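PDB 3HFQ: uncharacterized protein lp_2219 from Lactobacillus plantarum, which is of unknown function but has a seven-bladed beta-propeller fold of the lactonase family and may hydrolyse a lactone. Local coordinates for residues T9-K12 against K13-G17. The protein carries 1 engineered substitution. Numbering follows the deposited sequence.
Sequences TYTK and KTSQG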
loop_
_atom_site.group_PDB
_atom_site.type_symbol
_atom_site.label_atom_id
_atom_site.label_comp_id
_atom_site.label_asym_id
_atom_site.label_seq_id
_atom_site.Cartn_x
_atom_site.Cartn_y
_atom_site.Cartn_z
ATOM N N THR A 9 2.149 1.862 11.816
ATOM C CA THR A 9 2.614 0.716 12.591
ATOM C C THR A 9 1.479 -0.091 13.191
ATOM O O THR A 9 0.307 0.258 13.072
ATOM C CB THR A 9 3.445 1.166 13.806
ATOM O OG1 THR A 9 2.565 1.774 14.766
ATOM C CG2 THR A 9 4.510 2.179 13.407
ATOM N N TYR A 10 1.871 -1.181 13.841
ATOM C CA TYR A 10 0.968 -2.038 14.592
ATOM C C TYR A 10 1.333 -1.555 15.988
ATOM O O TYR A 10 2.430 -1.027 16.182
ATOM C CB TYR A 10 1.366 -3.505 14.469
ATOM C CG TYR A 10 0.627 -4.273 13.406
ATOM C CD1 TYR A 10 -0.682 -4.701 13.612
ATOM C CD2 TYR A 10 1.236 -4.569 12.190
ATOM C CE1 TYR A 10 -1.363 -5.425 12.635
ATOM C CE2 TYR A 10 0.569 -5.286 11.210
ATOM C CZ TYR A 10 -0.731 -5.707 11.435
ATOM O OH TYR A 10 -1.387 -6.429 10.465
ATOM N N THR A 11 0.437 -1.709 16.952
ATOM C CA THR A 11 0.745 -1.281 18.311
ATOM C C THR A 11 0.451 -2.422 19.271
ATOM O O THR A 11 -0.318 -2.272 20.220
ATOM C CB THR A 11 -0.079 -0.045 18.711
ATOM O OG1 THR A 11 -1.474 -0.312 18.519
ATOM C CG2 THR A 11 0.329 1.154 17.868
ATOM N N LYS A 12 1.079 -3.563 19.010
ATOM C CA LYS A 12 0.894 -4.759 19.820
ATOM C C LYS A 12 2.043 -5.007 20.794
ATOM O O LYS A 12 1.916 -5.828 21.702
ATOM C CB LYS A 12 0.720 -5.980 18.909
ATOM C CG LYS A 12 -0.507 -5.908 18.007
ATOM C CD LYS A 12 -0.672 -7.158 17.145
ATOM C CE LYS A 12 0.388 -7.246 16.054
ATOM N NZ LYS A 12 0.144 -8.392 15.125
ATOM N N LYS A 13 3.157 -4.304 20.612
ATOM C CA LYS A 13 4.310 -4.484 21.488
ATOM C C LYS A 13 4.863 -3.204 22.110
ATOM O O LYS A 13 4.712 -2.983 23.313
ATOM C CB LYS A 13 5.432 -5.216 20.741
ATOM C CG LYS A 13 5.088 -6.661 20.395
ATOM C CD LYS A 13 6.246 -7.399 19.736
ATOM C CE LYS A 13 6.471 -6.947 18.303
ATOM N NZ LYS A 13 7.572 -7.711 17.652
ATOM N N THR A 14 5.503 -2.361 21.308
ATOM C CA THR A 14 6.081 -1.134 21.843
ATOM C C THR A 14 5.679 0.165 21.149
ATOM O O THR A 14 5.879 1.247 21.698
ATOM C CB THR A 14 7.617 -1.212 21.841
ATOM O OG1 THR A 14 8.154 0.026 22.318
ATOM C CG2 THR A 14 8.135 -1.475 20.440
ATOM N N SER A 15 5.120 0.065 19.948
ATOM C CA SER A 15 4.710 1.258 19.206
ATOM C C SER A 15 3.566 2.008 19.888
ATOM O O SER A 15 2.681 1.396 20.481
ATOM C CB SER A 15 4.279 0.875 17.789
ATOM O OG SER A 15 3.719 1.987 17.114
ATOM N N GLN A 16 3.587 3.334 19.793
ATOM C CA GLN A 16 2.535 4.156 20.385
ATOM C C GLN A 16 1.649 4.798 19.321
ATOM O O GLN A 16 0.755 5.586 19.643
ATOM C CB GLN A 16 3.140 5.247 21.272
ATOM C CG GLN A 16 3.795 4.724 22.533
ATOM C CD GLN A 16 4.363 5.836 23.386
ATOM O OE1 GLN A 16 5.194 6.621 22.931
ATOM N NE2 GLN A 16 3.917 5.912 24.635
ATOM N N GLY A 17 1.897 4.469 18.056
ATOM C CA GLY A 17 1.080 5.030 16.993
ATOM C C GLY A 17 1.808 5.389 15.712
ATOM O O GLY A 17 2.598 4.603 15.184
#
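Between Thr9 and Gly17 the backbone doubles back on itself, the directions of 9-12 and 13-17 lying 141° apart and the CA atoms of Thr11 and Ser15 approaching to 4.8 Å. Within the base of this loop the hydroxyls of Thr9 and Ser15 meet tip to tip, Ser15 OG giving its proton to Thr9 OG1 at 2.6 Å. Ser15 OG reaches across because it is anti to its own backbone N (chi1 173°). The same oxygen accepts from the N-H of Gly17 at 3.2 Å, with an angle of 160° at the hydrogen, and so forms an ST turn. Thr9 OG1 also lies 2.9 Å from Gly17 O and 3.1 Å from Tyr10 O, two carbonyls that compete for its single proton. Both hydroxyl groups, on buried residues, are thus tied to each other and to backbone polar groups. The loop joins strands 2-9 and 17-24, antiparallel neighbours in one four-stranded blade of the propeller; that blade is closed by strand 334-339 from the far end of the chain, as in the ring closure familiar from propeller folds. Just before that strand, the carboxylate of Glu333 accepts from the backbone N-H groups of Lys12, Lys13, Thr14 and Ser15, gathering the bend around one probably charged group. The methyl CG2 of Thr11 packs 3.5 Å from Ser15 O and also touches Ser15 OG and the backbone N of Gly17. Gly17 itself has a backbone conformation, with positive phi, that suits glycine. Along the 9-12 limb, the bent chain of Lys12 brings NZ 4.0 Å above the plane of the Tyr10 ring, offset toward its rim, and a phosphate ion, probably from the crystallisation liquor, lies about 5 Å from the Tyr10 side chain.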